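Local coordinates for translocator protein bipD (Burkholderia pseudomallei, PDB 3NFT) that is required for invasion of epithelial cells and survival within host cells, and probably regulates secretion of the effectors BipB and BipC, at residues A[58-63]-A[160-165]; A[93-98]-A[281-286]; A[147-152]-A[190-195]. All blocks are in the same frame, centred on the assembly; numbering follows the deposited sequence.

The six segments come along the chain in the order 58-63, 93-98, 147-152, 160-165, 190-195 and 281-286, so contact 1 interlaces with both others, whereas contact 3 falls wholly between the two halves of contact 2. Contacts 1 and 2 lie on opposite sides of the chain's centre, their own centres about 48 Å apart; contact 3 is intermediate, about 25 Å from the first and about 28 Å from the second between centres. Helix 121-160 carries one half of contact 3 and runs into the turn of contact 1, while helices 76-103 and 244-295 meet in contact 2. The contacts thus join segment 58-63, helix 76-103 and strand 193-195 to the two predicted coiled-coil helices of this elongated protein.

Contact 1 of 3, residues A[58-63]-A[160-165]; sequences RLPDRI and KLQDYI
P60 and L59 pack onto a short 3-10 turn, residues 161-163, and onto I165 just beyond it. The tight part is apolar. The proline ring lies across I165, its CG 3.7 Å from I165 CG2, and its CD reaches the aliphatic part of Q162. I165 presents that methyl because CG2 is anti to the backbone N while CG1 is anti to the carbonyl carbon (chi1 -61°); with chi2 near anti (167°), CD1 extends to L59. L59 divides its two methyls: CD2 is 3.7 Å from L161 CD1 and 3.8 Å from Q162 CG, whereas CD1 makes a slacker approach to I165 CD1 at 4.2 Å. L59 crosses both L161 and I165 at about a right angle, and methyl meets methyl in each pair.

Toward R58 the fit gives way to a looser, polar margin. Q162 NE2 comes 3.2 Å from R58 O, but the angle is too poor for a hydrogen bond; the amide nitrogen instead donates to the carbonyls of M158 and R71, which hold the buried amide in place. The R58 side chain is exposed and its CB points away from 160-165. L59 also rests on Y247 and W250 of helix 244-295, and P60 O accepts from Y247 OH. The arrangement is a helix-to-strand junction, the 3-10 turn between helix 121-160 and strand 165-168, packed against the lead-in to the β-hairpin formed by strands 61-63 and 66-68.

Contact 2 of 3, residues A[93-98]-A[281-286]; sequences RNLLER and NLVKVL
L95, which meets V283 across the contact, also lies beneath a flat group of its own helix: its CA sits 3.7 Å from the plane of the R98 guanidinium, over one face and displaced toward the rim. R98 NH2 donates to A36 O, which helps hold the group in place. The second guanidinium, on R93, uses its NE toward E97 OE2 one turn further on; this salt bridge is 3.3 Å long with an N-H...O angle of 134°, hence weak as a hydrogen bond.

Between the helices the interface is purely apolar. L95 CD2 approaches the fork of V283, 3.9 Å from CG2 and 4.0 Å from CG1, with the two side chains at about right angles. L95 reaches there with CG anti to its N (chi1 178°), beside the carbonyl carbon. L96 works through a single methyl: its CD2 is 4.0 Å from L286 CD1 and 4.1 Å from L282 CD2, so it stands against two leucines spaced one helical turn apart.

The segments run nearly parallel, at 14°, with axes 11.2 Å apart, and the closest CA atoms, those of L96 and V283, are 7.5 Å apart. This is side-by-side packing in an α-helical bundle, in which helix 76-103 joins helix 244-295 of the predicted coiled coil. Helix 121-160 fills in beside them, with I137 against L96, V129 against L282 and I130 against L286; on another flank L33 of helix 30-35 touches both L95 and V283. The second subunit also reaches 281-286: its A289 packs on V285 and its I122 on L282, which thus touches both L96 and the neighbouring subunit.

Contact 3 of 3, residues A[147-152]-A[190-195]; sequences LTKYFQ and HLPTMQ
P192 is the bump of this contact: its ring enters the shallow hollow between K149 and Y150 on helix 147-152. The CG atom leads, 4.0 Å from K149 CG and equally 4.0 Å from Y150 N, so the proline rests on the helix backbone as well as on side chains. K149 lines one side of the hollow with its methylenes alone. Its CG is anti to the backbone N, and the chain then bends (chi2 67°), so that the lysine end leads away from the opposing segment. On the other side Y150 CB lies 4.3 Å from P192 CD.

L191 provides a second projection. Its CD2 methyl comes obliquely to the ring, 3.5 Å from Y150 CD1 and 3.9 Å from Y150 CE1, and the two side chains run alongside each other, pointing the same way. L191 and P192 therefore both bear on Y150, one at its ring and the other at its root.

A third fit lies a turn earlier on the helix, where L147 and the end of M194, a methionine bent at chi2 and at chi3 (-82°), meet bump to bump. L147 CD2 meets the sulfur almost in line with the CG-SD bond, 3.6 Å from M194 SD and 3.8 Å from M194 CE. The two side chains cross at about a right angle. No hydrogen bond links the segments; the direct contact is apolar.

The strand 193-195 is an outer member of a small antiparallel sheet, paired through M194 with V221 of strand 220-223; I223 of the same strand touches both Y150 and P192. L268 and I261 of helix 244-295 receive L147 and Y150, so that helix 121-160, part of the predicted coiled coil, touches both helix 244-295 and this small sheet through the same two residues.

Contact 1 of 3, residues A[58-63]-A[160-165]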
loop_
_atom_site.group_PDB
_atom_site.type_symbol
_atom_site.label_atom_id
_atom_site.label_comp_id
_atom_site.label_asym_id
_atom_site.label_seq_id
_atom_site.Cartn_x
_atom_site.Cartn_y
_atom_site.Cartn_z
ATOM N N ARG A 58 -29.237 -11.584 36.938
ATOM C CA ARG A 58 -29.232 -12.625 37.944
ATOM C C ARG A 58 -30.529 -13.346 37.987
ATOM O O ARG A 58 -31.587 -12.723 37.920
ATOM C CB ARG A 58 -29.032 -12.008 39.316
ATOM C CG ARG A 58 -27.691 -11.533 39.474
ATOM C CD ARG A 58 -27.456 -11.289 40.864
ATOM N NE ARG A 58 -26.088 -10.919 41.084
ATOM C CZ ARG A 58 -25.635 -10.641 42.302
ATOM N NH1 ARG A 58 -26.450 -10.780 43.345
ATOM N NH2 ARG A 58 -24.371 -10.320 42.466
ATOM N N LEU A 59 -30.445 -14.672 38.107
ATOM C CA LEU A 59 -31.638 -15.469 38.279
ATOM C C LEU A 59 -32.179 -15.341 39.701
ATOM O O LEU A 59 -31.453 -14.946 40.613
ATOM C CB LEU A 59 -31.353 -16.951 37.948
ATOM C CG LEU A 59 -30.920 -17.241 36.506
ATOM C CD1 LEU A 59 -30.967 -18.742 36.192
ATOM C CD2 LEU A 59 -31.674 -16.511 35.439
ATOM N N PRO A 60 -33.460 -15.693 39.910
ATOM C CA PRO A 60 -33.989 -15.753 41.260
ATOM C C PRO A 60 -33.184 -16.710 42.149
ATOM O O PRO A 60 -32.451 -17.554 41.643
ATOM C CB PRO A 60 -35.427 -16.258 41.056
ATOM C CG PRO A 60 -35.721 -16.111 39.614
ATOM C CD PRO A 60 -34.445 -16.121 38.902
ATOM N N ASP A 61 -33.275 -16.544 43.458
ATOM C CA ASP A 61 -32.582 -17.406 44.370
ATOM C C ASP A 61 -33.343 -17.424 45.685
ATOM O O ASP A 61 -34.361 -16.738 45.837
ATOM C CB ASP A 61 -31.129 -16.916 44.538
ATOM C CG ASP A 61 -30.140 -18.045 44.853
ATOM O OD1 ASP A 61 -30.562 -19.152 45.274
ATOM O OD2 ASP A 61 -28.920 -17.809 44.687
ATOM N N ARG A 62 -32.871 -18.257 46.603
ATOM C CA ARG A 62 -33.360 -18.305 47.959
ATOM C C ARG A 62 -32.112 -18.181 48.824
ATOM O O ARG A 62 -31.257 -19.063 48.819
ATOM C CB ARG A 62 -34.077 -19.630 48.209
ATOM C CG ARG A 62 -34.713 -19.768 49.567
ATOM C CD ARG A 62 -36.157 -19.362 49.525
ATOM N NE ARG A 62 -37.044 -20.410 49.006
ATOM C CZ ARG A 62 -38.371 -20.311 49.025
ATOM N NH1 ARG A 62 -38.950 -19.227 49.529
ATOM N NH2 ARG A 62 -39.128 -21.288 48.552
ATOM N N ILE A 63 -31.999 -17.059 49.547
ATOM C CA ILE A 63 -30.803 -16.743 50.328
ATOM C C ILE A 63 -31.173 -16.772 51.812
ATOM O O ILE A 63 -32.034 -16.007 52.253
ATOM C CB ILE A 63 -30.211 -15.357 49.937
ATOM C CG1 ILE A 63 -28.950 -15.033 50.751
ATOM C CG2 ILE A 63 -31.237 -14.247 50.117
ATOM C CD1 ILE A 63 -27.748 -15.907 50.413
ATOM N N LYS A 160 -36.294 -13.341 30.153
ATOM C CA LYS A 160 -37.579 -13.996 29.941
ATOM C C LYS A 160 -37.725 -15.282 30.732
ATOM O O LYS A 160 -38.799 -15.571 31.271
ATOM C CB LYS A 160 -37.777 -14.300 28.455
ATOM C CG LYS A 160 -38.069 -13.112 27.609
ATOM C CD LYS A 160 -38.261 -13.505 26.147
ATOM C CE LYS A 160 -39.105 -12.507 25.400
ATOM N NZ LYS A 160 -38.520 -11.140 25.397
ATOM N N LEU A 161 -36.637 -16.046 30.851
ATOM C CA LEU A 161 -36.724 -17.361 31.486
ATOM C C LEU A 161 -37.035 -17.285 32.957
ATOM O O LEU A 161 -37.523 -18.221 33.546
ATOM C CB LEU A 161 -35.471 -18.200 31.231
ATOM C CG LEU A 161 -34.139 -17.801 31.877
ATOM C CD1 LEU A 161 -34.096 -18.280 33.326
ATOM C CD2 LEU A 161 -32.941 -18.397 31.085
ATOM N N GLN A 162 -36.789 -16.110 33.555
ATOM C CA GLN A 162 -37.036 -15.909 34.980
ATOM C C GLN A 162 -38.527 -16.012 35.317
ATOM O O GLN A 162 -38.881 -16.248 36.471
ATOM C CB GLN A 162 -36.443 -14.567 35.428
ATOM C CG GLN A 162 -34.951 -14.559 35.267
ATOM C CD GLN A 162 -34.313 -13.284 35.802
ATOM O OE1 GLN A 162 -34.796 -12.704 36.772
ATOM N NE2 GLN A 162 -33.246 -12.848 35.153
ATOM N N ASP A 163 -39.384 -15.848 34.311
ATOM C CA ASP A 163 -40.819 -16.001 34.535
ATOM C C ASP A 163 -41.161 -17.443 34.882
ATOM O O ASP A 163 -42.260 -17.730 35.381
ATOM C CB ASP A 163 -41.618 -15.641 33.295
ATOM C CG ASP A 163 -41.722 -14.155 33.033
ATOM O OD1 ASP A 163 -42.244 -13.790 31.964
ATOM O OD2 ASP A 163 -41.334 -13.351 33.883
ATOM N N TYR A 164 -40.241 -18.350 34.566
ATOM C CA TYR A 164 -40.473 -19.780 34.757
ATOM C C TYR A 164 -39.761 -20.362 35.971
ATOM O O TYR A 164 -39.694 -21.588 36.149
ATOM C CB TYR A 164 -40.111 -20.515 33.466
ATOM C CG TYR A 164 -41.017 -20.174 32.332
ATOM C CD1 TYR A 164 -40.545 -19.504 31.216
ATOM C CD2 TYR A 164 -42.364 -20.519 32.371
ATOM C CE1 TYR A 164 -41.397 -19.170 30.157
ATOM C CE2 TYR A 164 -43.224 -20.188 31.314
ATOM C CZ TYR A 164 -42.737 -19.517 30.224
ATOM O OH TYR A 164 -43.581 -19.209 29.168
ATOM N N ILE A 165 -39.224 -19.488 36.831
ATOM C CA ILE A 165 -38.652 -19.889 38.082
ATOM C C ILE A 165 -39.419 -19.176 39.164
ATOM O O ILE A 165 -39.570 -17.932 39.105
ATOM C CB ILE A 165 -37.159 -19.499 38.151
ATOM C CG1 ILE A 165 -36.386 -20.205 37.023
ATOM C CG2 ILE A 165 -36.590 -19.751 39.536
ATOM C CD1 ILE A 165 -34.996 -19.680 36.803
#

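Contact 2 of 3, residues A[93-98]-A[281-286]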
loop_
_atom_site.group_PDB
_atom_site.type_symbol
_atom_site.label_atom_id
_atom_site.label_comp_id
_atom_site.label_asym_id
_atom_site.label_seq_id
_atom_site.Cartn_x
_atom_site.Cartn_y
_atom_site.Cartn_z
ATOM N N ARG A 93 -15.200 5.734 8.017
ATOM C CA ARG A 93 -15.194 5.657 6.548
ATOM C C ARG A 93 -15.187 7.048 5.924
ATOM O O ARG A 93 -14.467 7.307 4.952
ATOM C CB ARG A 93 -16.402 4.858 6.045
ATOM C CG ARG A 93 -16.329 4.582 4.536
ATOM C CD ARG A 93 -17.429 3.648 4.027
ATOM N NE ARG A 93 -17.254 3.352 2.590
ATOM C CZ ARG A 93 -16.724 2.238 2.073
ATOM N NH1 ARG A 93 -16.295 1.238 2.839
ATOM N NH2 ARG A 93 -16.640 2.114 0.749
ATOM N N ASN A 94 -16.007 7.938 6.476
ATOM C CA ASN A 94 -16.091 9.315 5.967
ATOM C C ASN A 94 -14.729 10.005 6.050
ATOM O O ASN A 94 -14.317 10.689 5.108
ATOM C CB ASN A 94 -17.122 10.131 6.745
ATOM C CG ASN A 94 -18.573 9.789 6.398
ATOM O OD1 ASN A 94 -19.486 10.217 7.110
ATOM N ND2 ASN A 94 -18.795 9.036 5.327
ATOM N N LEU A 95 -14.026 9.825 7.165
ATOM C CA LEU A 95 -12.719 10.454 7.330
ATOM C C LEU A 95 -11.713 9.875 6.321
ATOM O O LEU A 95 -10.930 10.588 5.724
ATOM C CB LEU A 95 -12.224 10.307 8.771
ATOM C CG LEU A 95 -10.837 10.871 9.118
ATOM C CD1 LEU A 95 -10.649 12.305 8.617
ATOM C CD2 LEU A 95 -10.574 10.799 10.627
ATOM N N LEU A 96 -11.715 8.566 6.150
ATOM C CA LEU A 96 -10.847 7.962 5.126
ATOM C C LEU A 96 -11.155 8.491 3.725
ATOM O O LEU A 96 -10.249 8.766 2.949
ATOM C CB LEU A 96 -10.938 6.428 5.165
ATOM C CG LEU A 96 -10.313 5.743 6.380
ATOM C CD1 LEU A 96 -10.407 4.213 6.274
ATOM C CD2 LEU A 96 -8.878 6.132 6.602
ATOM N N GLU A 97 -12.429 8.639 3.413
ATOM C CA GLU A 97 -12.835 9.168 2.102
ATOM C C GLU A 97 -12.291 10.585 1.891
ATOM O O GLU A 97 -11.831 10.925 0.793
ATOM C CB GLU A 97 -14.360 9.116 1.954
ATOM C CG GLU A 97 -14.866 7.694 1.745
ATOM C CD GLU A 97 -16.389 7.565 1.733
ATOM O OE1 GLU A 97 -17.097 8.575 1.950
ATOM O OE2 GLU A 97 -16.880 6.440 1.494
ATOM N N ARG A 98 -12.320 11.409 2.943
ATOM C CA ARG A 98 -11.769 12.772 2.851
ATOM C C ARG A 98 -10.267 12.759 2.646
ATOM O O ARG A 98 -9.747 13.539 1.856
ATOM C CB ARG A 98 -12.126 13.601 4.089
ATOM C CG ARG A 98 -13.619 13.778 4.238
ATOM C CD ARG A 98 -14.013 14.938 5.140
ATOM N NE ARG A 98 -13.601 14.787 6.532
ATOM C CZ ARG A 98 -14.244 14.060 7.457
ATOM N NH1 ARG A 98 -15.339 13.357 7.168
ATOM N NH2 ARG A 98 -13.777 14.024 8.691
ATOM N N ASN A 281 -4.291 5.291 14.417
ATOM C CA ASN A 281 -2.906 5.300 13.944
ATOM C C ASN A 281 -2.805 5.425 12.435
ATOM O O ASN A 281 -1.957 6.155 11.920
ATOM C CB ASN A 281 -2.181 4.036 14.375
ATOM C CG ASN A 281 -1.871 4.007 15.849
ATOM O OD1 ASN A 281 -1.919 5.033 16.532
ATOM N ND2 ASN A 281 -1.544 2.824 16.354
ATOM N N LEU A 282 -3.679 4.729 11.718
ATOM C CA LEU A 282 -3.758 4.859 10.258
ATOM C C LEU A 282 -4.010 6.297 9.814
ATOM O O LEU A 282 -3.331 6.810 8.923
ATOM C CB LEU A 282 -4.823 3.928 9.676
ATOM C CG LEU A 282 -5.157 4.010 8.176
ATOM C CD1 LEU A 282 -3.932 3.673 7.295
ATOM C CD2 LEU A 282 -6.359 3.098 7.825
ATOM N N VAL A 283 -4.960 6.950 10.461
ATOM C CA VAL A 283 -5.257 8.335 10.135
ATOM C C VAL A 283 -4.052 9.223 10.431
ATOM O O VAL A 283 -3.733 10.115 9.645
ATOM C CB VAL A 283 -6.493 8.851 10.891
ATOM C CG1 VAL A 283 -6.611 10.397 10.738
ATOM C CG2 VAL A 283 -7.706 8.136 10.398
ATOM N N LYS A 284 -3.397 9.003 11.578
ATOM C CA LYS A 284 -2.209 9.799 11.933
ATOM C C LYS A 284 -1.073 9.599 10.920
ATOM O O LYS A 284 -0.395 10.547 10.527
ATOM C CB LYS A 284 -1.751 9.465 13.351
ATOM C CG LYS A 284 -2.696 9.992 14.437
ATOM C CD LYS A 284 -2.367 9.457 15.813
ATOM C CE LYS A 284 -3.439 9.871 16.825
ATOM N NZ LYS A 284 -3.060 9.528 18.226
ATOM N N VAL A 285 -0.894 8.360 10.463
ATOM C CA VAL A 285 0.082 8.058 9.417
ATOM C C VAL A 285 -0.261 8.746 8.093
ATOM O O VAL A 285 0.581 9.390 7.474
ATOM C CB VAL A 285 0.248 6.527 9.209
ATOM C CG1 VAL A 285 1.027 6.235 7.934
ATOM C CG2 VAL A 285 0.954 5.948 10.419
ATOM N N LEU A 286 -1.506 8.637 7.670
ATOM C CA LEU A 286 -1.939 9.224 6.412
ATOM C C LEU A 286 -1.858 10.755 6.439
ATOM O O LEU A 286 -1.448 11.364 5.453
ATOM C CB LEU A 286 -3.367 8.793 6.084
ATOM C CG LEU A 286 -3.623 7.335 5.689
ATOM C CD1 LEU A 286 -5.154 7.089 5.634
ATOM C CD2 LEU A 286 -2.974 7.010 4.366
#

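Contact 3 of 3, residues A[147-152]-A[190-195]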
loop_
_atom_site.group_PDB
_atom_site.type_symbol
_atom_site.label_atom_id
_atom_site.label_comp_id
_atom_site.label_asym_id
_atom_site.label_seq_id
_atom_site.Cartn_x
_atom_site.Cartn_y
_atom_site.Cartn_z
ATOM N N LEU A 147 -22.298 -9.953 16.844
ATOM C CA LEU A 147 -22.000 -10.518 18.146
ATOM C C LEU A 147 -22.768 -9.784 19.250
ATOM O O LEU A 147 -23.170 -10.395 20.229
ATOM C CB LEU A 147 -20.502 -10.560 18.403
ATOM C CG LEU A 147 -19.782 -11.839 17.919
ATOM C CD1 LEU A 147 -20.108 -13.054 18.767
ATOM C CD2 LEU A 147 -20.081 -12.170 16.448
ATOM N N THR A 148 -22.965 -8.481 19.091
ATOM C CA THR A 148 -23.710 -7.749 20.100
ATOM C C THR A 148 -25.195 -8.110 20.040
ATOM O O THR A 148 -25.867 -8.187 21.060
ATOM C CB THR A 148 -23.487 -6.225 19.989
ATOM O OG1 THR A 148 -22.072 -5.958 20.094
ATOM C CG2 THR A 148 -24.243 -5.474 21.089
ATOM N N LYS A 149 -25.715 -8.340 18.834
ATOM C CA LYS A 149 -27.073 -8.847 18.733
ATOM C C LYS A 149 -27.246 -10.200 19.415
ATOM O O LYS A 149 -28.233 -10.452 20.124
ATOM C CB LYS A 149 -27.471 -8.931 17.263
ATOM C CG LYS A 149 -28.821 -9.517 17.064
ATOM C CD LYS A 149 -29.962 -8.678 17.579
ATOM C CE LYS A 149 -31.269 -9.134 16.906
ATOM N NZ LYS A 149 -32.466 -8.685 17.625
ATOM N N TYR A 150 -26.295 -11.097 19.192
ATOM C CA TYR A 150 -26.251 -12.368 19.911
ATOM C C TYR A 150 -26.256 -12.182 21.418
ATOM O O TYR A 150 -27.033 -12.780 22.145
ATOM C CB TYR A 150 -25.022 -13.133 19.483
ATOM C CG TYR A 150 -24.496 -14.211 20.417
ATOM C CD1 TYR A 150 -25.255 -15.338 20.749
ATOM C CD2 TYR A 150 -23.212 -14.148 20.911
ATOM C CE1 TYR A 150 -24.744 -16.323 21.549
ATOM C CE2 TYR A 150 -22.690 -15.137 21.726
ATOM C CZ TYR A 150 -23.461 -16.233 22.047
ATOM O OH TYR A 150 -22.933 -17.230 22.829
ATOM N N PHE A 151 -25.360 -11.303 21.867
ATOM C CA PHE A 151 -25.167 -11.014 23.294
ATOM C C PHE A 151 -26.483 -10.509 23.880
ATOM O O PHE A 151 -26.887 -10.942 24.944
ATOM C CB PHE A 151 -24.037 -9.987 23.397
ATOM C CG PHE A 151 -23.428 -9.799 24.766
ATOM C CD1 PHE A 151 -23.076 -10.867 25.573
ATOM C CD2 PHE A 151 -23.099 -8.498 25.182
ATOM C CE1 PHE A 151 -22.432 -10.674 26.796
ATOM C CE2 PHE A 151 -22.441 -8.299 26.381
ATOM C CZ PHE A 151 -22.117 -9.375 27.192
ATOM N N GLN A 152 -27.144 -9.608 23.136
ATOM C CA GLN A 152 -28.446 -9.076 23.462
ATOM C C GLN A 152 -29.500 -10.147 23.556
ATOM O O GLN A 152 -30.313 -10.156 24.473
ATOM C CB GLN A 152 -28.851 -7.981 22.465
ATOM C CG GLN A 152 -30.141 -7.234 22.741
ATOM C CD GLN A 152 -30.338 -6.075 21.761
ATOM O OE1 GLN A 152 -29.611 -5.949 20.775
ATOM N NE2 GLN A 152 -31.288 -5.213 22.032
ATOM N N HIS A 190 -31.985 -18.725 15.761
ATOM C CA HIS A 190 -31.968 -17.452 15.070
ATOM C C HIS A 190 -30.686 -16.672 15.269
ATOM O O HIS A 190 -30.655 -15.448 15.103
ATOM C CB HIS A 190 -33.197 -16.656 15.470
ATOM C CG HIS A 190 -34.480 -17.337 15.098
ATOM N ND1 HIS A 190 -35.027 -17.251 13.834
ATOM C CD2 HIS A 190 -35.315 -18.122 15.816
ATOM C CE1 HIS A 190 -36.149 -17.951 13.793
ATOM N NE2 HIS A 190 -36.349 -18.487 14.982
ATOM N N LEU A 191 -29.602 -17.385 15.549
ATOM C CA LEU A 191 -28.318 -16.719 15.706
ATOM C C LEU A 191 -27.954 -15.925 14.448
ATOM O O LEU A 191 -28.126 -16.402 13.316
ATOM C CB LEU A 191 -27.209 -17.715 16.044
ATOM C CG LEU A 191 -27.313 -18.328 17.442
ATOM C CD1 LEU A 191 -26.330 -19.493 17.594
ATOM C CD2 LEU A 191 -27.101 -17.261 18.540
ATOM N N PRO A 192 -27.466 -14.688 14.625
ATOM C CA PRO A 192 -27.048 -13.859 13.498
ATOM C C PRO A 192 -25.906 -14.483 12.728
ATOM O O PRO A 192 -25.075 -15.163 13.300
ATOM C CB PRO A 192 -26.547 -12.568 14.167
ATOM C CG PRO A 192 -26.834 -12.678 15.533
ATOM C CD PRO A 192 -27.184 -14.060 15.917
ATOM N N THR A 193 -25.880 -14.275 11.425
ATOM C CA THR A 193 -24.715 -14.622 10.630
ATOM C C THR A 193 -24.174 -13.342 10.019
ATOM O O THR A 193 -24.893 -12.351 9.883
ATOM C CB THR A 193 -25.063 -15.641 9.543
ATOM O OG1 THR A 193 -25.944 -15.027 8.609
ATOM C CG2 THR A 193 -25.713 -16.849 10.153
ATOM N N MET A 194 -22.891 -13.345 9.696
ATOM C CA MET A 194 -22.235 -12.161 9.202
ATOM C C MET A 194 -21.426 -12.543 7.975
ATOM O O MET A 194 -20.930 -13.654 7.882
ATOM C CB MET A 194 -21.329 -11.604 10.293
ATOM C CG MET A 194 -22.080 -11.097 11.545
ATOM S SD MET A 194 -21.303 -11.601 13.100
ATOM C CE MET A 194 -21.947 -13.251 13.264
ATOM N N GLN A 195 -21.322 -11.621 7.033
ATOM C CA GLN A 195 -20.545 -11.847 5.830
ATOM C C GLN A 195 -19.366 -10.901 5.871
ATOM O O GLN A 195 -19.545 -9.692 5.949
ATOM C CB GLN A 195 -21.395 -11.575 4.587
ATOM C CG GLN A 195 -20.624 -11.634 3.294
ATOM C CD GLN A 195 -20.100 -13.018 3.000
ATOM O OE1 GLN A 195 -20.872 -13.981 2.945
ATOM N NE2 GLN A 195 -18.782 -13.132 2.819
#